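PDB 4AXH: (R)-specific secondary-alkylsulfatase from Pseudomonas sp., which catalyses the enantioselective, zinc-dependent hydrolysis of (R)-secondary-alkyl sulfates with strict inversion of configuration, giving (S)-alcohols and sulfate. Local coordinates for residues P36-T41 / G475-A480; L32-A37 / A504-G509; I40-N45 / A97-N102. All coordinates share one frame; numbering follows the deposited sequence.

Contact 1: P36-T41 / G475-A480; sequences PASAIT and GDYRWA
Tyr477, in the first turn of helix 477-490, reaches Ser38, the N-cap residue of helix 39-48, so the contact ties one helix start to another. The turn before it is a Schellman motif that ends helix 461-474 at Gly475, whose phi is positive. Helix 477-490 belongs to the dimerisation region, and the next residues, Arg478 and Trp479, meet Phe445 and Tyr454 of the second subunit. Along the tyrosine, CB first packs on the carbonyl oxygen of Ala504, in helix 495-511. CG stands anti to the carbonyl carbon (chi1 -54°), which sends the ring out toward 36-41. Gly475 C lies 3.9 Å above one face of the Tyr477 ring, displaced toward the rim. On one flank CE1 rests on Gln507 CG; on the other, Tyr477 CE2 is 3.7 Å from Thr41 OG1, a hydroxyl bonded to Gln507 and Gln511. Beyond the ring, Tyr477 OH has Ile40 CD1 at 4.3 Å. At the tip, Tyr477 OH shares a 2.6 Å hydrogen bond with Ser38 OG, which sits at the ring's edge, near its plane. The same Ser38 OG caps the helix by accepting from Thr41 N, a weak but nearly straight bond of 3.3 Å (172° at the hydrogen).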
loop_
_atom_site.group_PDB
_atom_site.type_symbol
_atom_site.label_atom_id
_atom_site.label_comp_id
_atom_site.label_asym_id
_atom_site.label_seq_id
_atom_site.Cartn_x
_atom_site.Cartn_y
_atom_site.Cartn_z
ATOM N N PRO A 36 22.333 3.670 32.278
ATOM C CA PRO A 36 22.303 5.106 31.955
ATOM C C PRO A 36 22.919 5.396 30.577
ATOM O O PRO A 36 23.233 4.465 29.810
ATOM C CB PRO A 36 23.105 5.730 33.107
ATOM C CG PRO A 36 24.130 4.676 33.453
ATOM C CD PRO A 36 23.489 3.339 33.150
ATOM N N ALA A 37 23.082 6.695 30.264
ATOM C CA ALA A 37 23.651 7.122 28.988
ATOM C C ALA A 37 25.121 6.714 28.903
ATOM O O ALA A 37 25.912 6.961 29.833
ATOM C CB ALA A 37 23.512 8.628 28.828
ATOM N N SER A 38 25.488 6.063 27.791
ATOM C CA SER A 38 26.871 5.685 27.570
ATOM C C SER A 38 27.662 6.959 27.205
ATOM O O SER A 38 27.061 8.024 26.993
ATOM C CB SER A 38 26.973 4.614 26.491
ATOM O OG SER A 38 26.866 5.131 25.179
ATOM N N ALA A 39 29.005 6.868 27.172
ATOM C CA ALA A 39 29.847 8.017 26.857
ATOM C C ALA A 39 29.491 8.586 25.475
ATOM O O ALA A 39 29.402 9.811 25.305
ATOM C CB ALA A 39 31.304 7.596 26.889
ATOM N N ILE A 40 29.241 7.673 24.523
ATOM C CA ILE A 40 28.946 7.927 23.122
ATOM C C ILE A 40 27.575 8.586 22.939
ATOM O O ILE A 40 27.488 9.603 22.244
ATOM C CB ILE A 40 29.124 6.639 22.284
ATOM C CG1 ILE A 40 30.490 5.958 22.574
ATOM C CG2 ILE A 40 28.967 6.922 20.795
ATOM C CD1 ILE A 40 30.508 4.880 23.853
ATOM N N THR A 41 26.521 8.009 23.567
ATOM C CA THR A 41 25.137 8.473 23.558
ATOM C C THR A 41 25.101 9.888 24.093
ATOM O O THR A 41 24.557 10.760 23.421
ATOM C CB THR A 41 24.232 7.484 24.334
ATOM O OG1 THR A 41 24.013 6.316 23.541
ATOM C CG2 THR A 41 22.885 8.072 24.741
ATOM N N GLY A 475 29.833 1.688 20.089
ATOM C CA GLY A 475 28.720 2.625 20.024
ATOM C C GLY A 475 27.840 2.395 18.810
ATOM O O GLY A 475 27.021 3.249 18.470
ATOM N N ASP A 476 28.005 1.242 18.149
ATOM C CA ASP A 476 27.251 0.813 16.967
ATOM C C ASP A 476 26.100 -0.069 17.433
ATOM O O ASP A 476 26.039 -1.269 17.130
ATOM C CB ASP A 476 28.189 0.066 15.987
ATOM C CG ASP A 476 27.609 -0.352 14.638
ATOM O OD1 ASP A 476 26.444 0.018 14.340
ATOM O OD2 ASP A 476 28.319 -1.055 13.881
ATOM N N TYR A 477 25.172 0.551 18.195
ATOM C CA TYR A 477 23.965 -0.078 18.767
ATOM C C TYR A 477 23.015 -0.597 17.700
ATOM O O TYR A 477 22.271 -1.536 17.951
ATOM C CB TYR A 477 23.236 0.874 19.719
ATOM C CG TYR A 477 24.119 1.435 20.806
ATOM C CD1 TYR A 477 24.633 0.615 21.804
ATOM C CD2 TYR A 477 24.493 2.772 20.803
ATOM C CE1 TYR A 477 25.483 1.116 22.784
ATOM C CE2 TYR A 477 25.324 3.293 21.793
ATOM C CZ TYR A 477 25.813 2.461 22.789
ATOM O OH TYR A 477 26.616 2.950 23.788
ATOM N N ARG A 478 23.066 -0.007 16.510
ATOM C CA ARG A 478 22.263 -0.387 15.367
ATOM C C ARG A 478 22.662 -1.782 14.902
ATOM O O ARG A 478 21.791 -2.628 14.674
ATOM C CB ARG A 478 22.436 0.658 14.251
ATOM C CG ARG A 478 21.163 0.874 13.472
ATOM C CD ARG A 478 21.393 1.855 12.378
ATOM N NE ARG A 478 20.737 1.426 11.144
ATOM C CZ ARG A 478 20.777 2.128 10.026
ATOM N NH1 ARG A 478 21.430 3.283 9.987
ATOM N NH2 ARG A 478 20.157 1.689 8.935
ATOM N N TRP A 479 23.984 -2.037 14.799
ATOM C CA TRP A 479 24.475 -3.349 14.395
ATOM C C TRP A 479 24.297 -4.346 15.532
ATOM O O TRP A 479 23.864 -5.469 15.286
ATOM C CB TRP A 479 25.908 -3.289 13.865
ATOM C CG TRP A 479 26.471 -4.625 13.472
ATOM C CD1 TRP A 479 27.512 -5.281 14.066
ATOM C CD2 TRP A 479 25.980 -5.502 12.441
ATOM N NE1 TRP A 479 27.704 -6.508 13.463
ATOM C CE2 TRP A 479 26.793 -6.658 12.452
ATOM C CE3 TRP A 479 24.957 -5.404 11.486
ATOM C CZ2 TRP A 479 26.619 -7.703 11.548
ATOM C CZ3 TRP A 479 24.765 -6.454 10.607
ATOM C CH2 TRP A 479 25.587 -7.591 10.646
ATOM N N ALA A 480 24.543 -3.910 16.776
ATOM C CA ALA A 480 24.327 -4.728 17.960
ATOM C C ALA A 480 22.909 -5.353 17.977
ATOM O O ALA A 480 22.814 -6.567 18.135
ATOM C CB ALA A 480 24.545 -3.904 19.211
#

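Contact 2: L32-A37 / A504-G509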
loop_
_atom_site.group_PDB
_atom_site.type_symbol
_atom_site.label_atom_id
_atom_site.label_comp_id
_atom_site.label_asym_id
_atom_site.label_seq_id
_atom_site.Cartn_x
_atom_site.Cartn_y
_atom_site.Cartn_z
ATOM N N LEU A 32 19.763 -6.584 34.089
ATOM C CA LEU A 32 18.423 -6.281 33.573
ATOM C C LEU A 32 17.912 -4.874 33.924
ATOM O O LEU A 32 16.802 -4.511 33.533
ATOM C CB LEU A 32 17.461 -7.350 34.104
ATOM C CG LEU A 32 16.957 -8.380 33.107
ATOM C CD1 LEU A 32 18.059 -9.349 32.666
ATOM C CD2 LEU A 32 15.828 -9.165 33.717
ATOM N N ASP A 33 18.703 -4.094 34.664
ATOM C CA ASP A 33 18.321 -2.750 35.098
ATOM C C ASP A 33 18.486 -1.724 33.963
ATOM O O ASP A 33 19.290 -1.941 33.056
ATOM C CB ASP A 33 19.140 -2.329 36.344
ATOM C CG ASP A 33 19.404 -3.444 37.358
ATOM O OD1 ASP A 33 20.282 -4.309 37.082
ATOM O OD2 ASP A 33 18.749 -3.441 38.437
ATOM N N SER A 34 17.719 -0.608 34.015
ATOM C CA SER A 34 17.769 0.476 33.024
ATOM C C SER A 34 19.126 1.229 33.066
ATOM O O SER A 34 19.327 2.152 33.870
ATOM C CB SER A 34 16.593 1.434 33.201
ATOM O OG SER A 34 16.617 2.480 32.241
ATOM N N LYS A 35 20.053 0.802 32.187
ATOM C CA LYS A 35 21.415 1.344 32.047
ATOM C C LYS A 35 21.397 2.850 31.730
ATOM O O LYS A 35 20.509 3.286 30.992
ATOM C CB LYS A 35 22.182 0.591 30.957
ATOM C CG LYS A 35 22.015 -0.922 31.017
ATOM C CD LYS A 35 23.024 -1.613 31.947
ATOM C CE LYS A 35 22.396 -2.555 32.946
ATOM N NZ LYS A 35 21.657 -3.662 32.283
ATOM N N PRO A 36 22.333 3.670 32.278
ATOM C CA PRO A 36 22.303 5.106 31.955
ATOM C C PRO A 36 22.919 5.396 30.577
ATOM O O PRO A 36 23.233 4.465 29.810
ATOM C CB PRO A 36 23.105 5.730 33.107
ATOM C CG PRO A 36 24.130 4.676 33.453
ATOM C CD PRO A 36 23.489 3.339 33.150
ATOM N N ALA A 37 23.082 6.695 30.264
ATOM C CA ALA A 37 23.651 7.122 28.988
ATOM C C ALA A 37 25.121 6.714 28.903
ATOM O O ALA A 37 25.912 6.961 29.833
ATOM C CB ALA A 37 23.512 8.628 28.828
ATOM N N ALA A 504 21.268 -2.207 24.089
ATOM C CA ALA A 504 21.568 -1.556 22.817
ATOM C C ALA A 504 20.352 -0.800 22.274
ATOM O O ALA A 504 20.542 0.323 21.807
ATOM C CB ALA A 504 22.058 -2.569 21.806
ATOM N N MET A 505 19.116 -1.399 22.360
ATOM C CA MET A 505 17.815 -0.801 21.967
ATOM C C MET A 505 17.554 0.440 22.791
ATOM O O MET A 505 17.155 1.459 22.249
ATOM C CB MET A 505 16.655 -1.760 22.240
ATOM C CG MET A 505 16.332 -2.664 21.095
ATOM S SD MET A 505 14.551 -2.918 20.994
ATOM C CE MET A 505 14.524 -4.336 19.897
ATOM N N GLU A 506 17.767 0.336 24.118
ATOM C CA GLU A 506 17.607 1.387 25.112
ATOM C C GLU A 506 18.446 2.612 24.760
ATOM O O GLU A 506 17.945 3.736 24.879
ATOM C CB GLU A 506 18.014 0.823 26.475
ATOM C CG GLU A 506 17.878 1.771 27.647
ATOM C CD GLU A 506 18.066 1.050 28.959
ATOM O OE1 GLU A 506 19.230 0.759 29.326
ATOM O OE2 GLU A 506 17.035 0.676 29.562
ATOM N N GLN A 507 19.716 2.397 24.323
ATOM C CA GLN A 507 20.662 3.437 23.903
ATOM C C GLN A 507 20.153 4.092 22.631
ATOM O O GLN A 507 20.244 5.311 22.525
ATOM C CB GLN A 507 22.089 2.875 23.701
ATOM C CG GLN A 507 22.840 2.445 24.988
ATOM C CD GLN A 507 22.996 3.518 26.039
ATOM O OE1 GLN A 507 23.554 4.595 25.795
ATOM N NE2 GLN A 507 22.563 3.212 27.268
ATOM N N LEU A 508 19.548 3.301 21.699
ATOM C CA LEU A 508 18.916 3.797 20.460
ATOM C C LEU A 508 17.704 4.690 20.797
ATOM O O LEU A 508 17.437 5.658 20.082
ATOM C CB LEU A 508 18.485 2.669 19.521
ATOM C CG LEU A 508 19.613 1.841 18.874
ATOM C CD1 LEU A 508 19.047 0.598 18.180
ATOM C CD2 LEU A 508 20.420 2.650 17.880
ATOM N N GLY A 509 17.011 4.355 21.892
ATOM C CA GLY A 509 15.872 5.092 22.419
ATOM C C GLY A 509 16.332 6.391 23.034
ATOM O O GLY A 509 15.687 7.423 22.843
#
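Gln507 NE2 donates to Pro36 O at 2.9 Å, a bond of 156° at the hydrogen, and with it helix 495-511, part of the alkyl sulfatase dimerisation region, takes hold of the N-terminal loop laid along it. The acceptor lies close to the plane of the glutamine amide, whereas the donor is tilted 34° from the plane of the proline carbonyl. A bend at chi2 brings the amide round to the loop, and its other end is used as well: Gln507 OE1 accepts from Ser38 N and is hydrogen-bonded to Thr41 OG1.

One residue earlier in the helix, Glu506 stretches straight out, with CG anti to the backbone N (chi1 -178°) and the chain extended beyond it. Its OE2 forms a salt bridge with Arg529 of helix 515-529. The Ser34 hydroxyl stands 3.3 Å from the same Glu506 OE2, but its proton could also go elsewhere. Glu506 OE1 faces the loop backbone, 3.0 Å from Lys35 N. Lys35 O, also close to this carboxylate oxygen, is an acceptor like it and takes its hydrogen bond from Tyr510 OH.

Farther out, the lysine side chain runs across the glutamate almost perpendicularly, with Lys35 CB 3.4 Å from Glu506 OE1. The chain then folds away, bringing Lys35 NZ to a salt bridge with Asp503 and a weak bond to Asp33 O. Ala37 CA packs 4.1 Å from Gln507 OE1.

The settled bond across the contact uses a backbone carbonyl, so much of the loop's hold on the helix does not depend on its side chains. Partners at both ends of the Gln507 amide define which way round it sits. The Arg529 salt bridge would favour the ionised carboxylate of Glu506.

Contact 3: I40-N45 / A97-N102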
loop_
_atom_site.group_PDB
_atom_site.type_symbol
_atom_site.label_atom_id
_atom_site.label_comp_id
_atom_site.label_asym_id
_atom_site.label_seq_id
_atom_site.Cartn_x
_atom_site.Cartn_y
_atom_site.Cartn_z
ATOM N N ILE A 40 29.241 7.673 24.523
ATOM C CA ILE A 40 28.946 7.927 23.122
ATOM C C ILE A 40 27.575 8.586 22.939
ATOM O O ILE A 40 27.488 9.603 22.244
ATOM C CB ILE A 40 29.124 6.639 22.284
ATOM C CG1 ILE A 40 30.490 5.958 22.574
ATOM C CG2 ILE A 40 28.967 6.922 20.795
ATOM C CD1 ILE A 40 30.508 4.880 23.853
ATOM N N THR A 41 26.521 8.009 23.567
ATOM C CA THR A 41 25.137 8.473 23.558
ATOM C C THR A 41 25.101 9.888 24.093
ATOM O O THR A 41 24.557 10.760 23.421
ATOM C CB THR A 41 24.232 7.484 24.334
ATOM O OG1 THR A 41 24.013 6.316 23.541
ATOM C CG2 THR A 41 22.885 8.072 24.741
ATOM N N ALA A 42 25.701 10.129 25.269
ATOM C CA ALA A 42 25.727 11.450 25.885
ATOM C C ALA A 42 26.402 12.516 24.980
ATOM O O ALA A 42 25.904 13.639 24.885
ATOM C CB ALA A 42 26.398 11.386 27.255
ATOM N N ALA A 43 27.504 12.146 24.297
ATOM C CA ALA A 43 28.236 13.001 23.359
ATOM C C ALA A 43 27.364 13.302 22.130
ATOM O O ALA A 43 27.263 14.459 21.733
ATOM C CB ALA A 43 29.518 12.315 22.926
ATOM N N LYS A 44 26.732 12.265 21.543
ATOM C CA LYS A 44 25.836 12.356 20.387
ATOM C C LYS A 44 24.650 13.315 20.651
ATOM O O LYS A 44 24.290 14.089 19.763
ATOM C CB LYS A 44 25.322 10.967 19.996
ATOM C CG LYS A 44 25.025 10.842 18.504
ATOM C CD LYS A 44 23.938 9.784 18.196
ATOM C CE LYS A 44 23.611 9.686 16.716
ATOM N NZ LYS A 44 24.516 8.734 16.007
ATOM N N ASN A 45 24.080 13.295 21.877
ATOM C CA ASN A 45 22.973 14.166 22.251
ATOM C C ASN A 45 23.426 15.593 22.420
ATOM O O ASN A 45 22.765 16.496 21.906
ATOM C CB ASN A 45 22.232 13.651 23.492
ATOM C CG ASN A 45 21.336 12.457 23.236
ATOM O OD1 ASN A 45 20.869 12.218 22.116
ATOM N ND2 ASN A 45 21.071 11.681 24.281
ATOM N N ALA A 97 17.573 19.157 28.487
ATOM C CA ALA A 97 17.632 17.713 28.291
ATOM C C ALA A 97 18.649 16.922 29.108
ATOM O O ALA A 97 19.798 17.356 29.306
ATOM C CB ALA A 97 17.759 17.373 26.805
ATOM N N ALA A 98 18.216 15.719 29.533
ATOM C CA ALA A 98 19.043 14.731 30.210
ATOM C C ALA A 98 19.912 14.087 29.104
ATOM O O ALA A 98 19.584 14.204 27.911
ATOM C CB ALA A 98 18.155 13.682 30.851
ATOM N N ASP A 99 21.026 13.424 29.493
ATOM C CA ASP A 99 21.948 12.741 28.568
ATOM C C ASP A 99 21.250 11.534 27.909
ATOM O O ASP A 99 21.652 11.093 26.827
ATOM C CB ASP A 99 23.204 12.280 29.341
ATOM C CG ASP A 99 24.014 13.398 29.974
ATOM O OD1 ASP A 99 23.455 14.131 30.822
ATOM O OD2 ASP A 99 25.222 13.522 29.643
ATOM N N THR A 100 20.206 11.006 28.595
ATOM C CA THR A 100 19.388 9.853 28.206
ATOM C C THR A 100 18.184 10.218 27.291
ATOM O O THR A 100 17.368 9.347 26.986
ATOM C CB THR A 100 18.959 9.076 29.443
ATOM O OG1 THR A 100 18.121 9.907 30.213
ATOM C CG2 THR A 100 20.119 8.607 30.278
ATOM N N VAL A 101 18.059 11.490 26.865
ATOM C CA VAL A 101 17.025 11.898 25.917
ATOM C C VAL A 101 17.491 12.981 24.944
ATOM O O VAL A 101 18.022 13.999 25.364
ATOM C CB VAL A 101 15.548 12.012 26.417
ATOM C CG1 VAL A 101 15.453 12.451 27.865
ATOM C CG2 VAL A 101 14.668 12.820 25.485
ATOM N N ASN A 102 17.334 12.691 23.621
ATOM C CA ASN A 102 17.655 13.566 22.512
ATOM C C ASN A 102 17.086 14.954 22.781
ATOM O O ASN A 102 15.910 15.070 23.120
ATOM C CB ASN A 102 17.076 13.000 21.250
ATOM C CG ASN A 102 17.505 13.752 20.004
ATOM O OD1 ASN A 102 17.273 14.963 19.845
ATOM N ND2 ASN A 102 18.049 13.022 19.048
#
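Asp99 meets helix 39-48 at Ala42, where the two backbones come to 4.8 Å between Ala42 CA and Asp99 CA. The aspartate's CG lies anti to its own carbonyl carbon, and the carboxylate rests against the alanine methyl, with Asp99 OD2 3.4 Å from Ala42 CB; Asp99 CB follows at 3.9 Å from that methyl carbon. Across this contact the hydrogen bond of Asp99 is made by its carbonyl. Asn45 ND2 donates to Asp99 O at 2.7 Å, in a bond bent to 138° at the hydrogen. The oxygen lies in the plane of the asparagine amide, but the donor stands well above the plane of the carbonyl, 47° out of it. A second acceptor for Asn45 ND2 is Tyr510 O, so two carbonyls from different parts of the chain grip one buried amide nitrogen. The methyl CG2 of Thr41 also borders Asp99 O.

Asp99 and Thr100 are the two central residues of a type I beta turn, closed by Val101 N bonding to Ala98 O at 3.3 Å. The CB of Thr100 points away from helix 39-48; its OG1 bonds to Ala241 O, while its own carbonyl accepts from Arg518. Val101 CB points away from that helix too, and its side chain packs on Trp106; it contributes backbone here, Val101 C being 3.9 Å from Asn45 ND2.

At Asn102 the loop passes the other end of the Asn45 amide, where Asn45 OD1 is 3.5 Å from Asn102 CA. With CG anti to the backbone N (chi1 -173°), the Asn102 amide is carried to two partners: ND2 bonds to Gln511 O, and OD1 caps helix 103-111 by accepting from Ser104 N.

From the N terminus, the chain enters as the loop 32-37, passes through 36-41 and becomes helix 39-48, and each stage makes its own long-range closure. Contact 3 closes the shortest loop, with 51 residues between its segments, against the turn leading into helix 103-111. It is nested inside the loop closed by contact 2, which reaches helix 495-511. Contact 1, spanning 433 residues to the start of helix 477-490, starts from the same stretch as the other two: it shares Pro36 and Ala37 with contact 2, and Ile40 and Thr41 with contact 3. All three centres lie within about 12 Å. Together they fasten the N-terminal segment to successive helices of the dimerisation region and to the 97-102 loop.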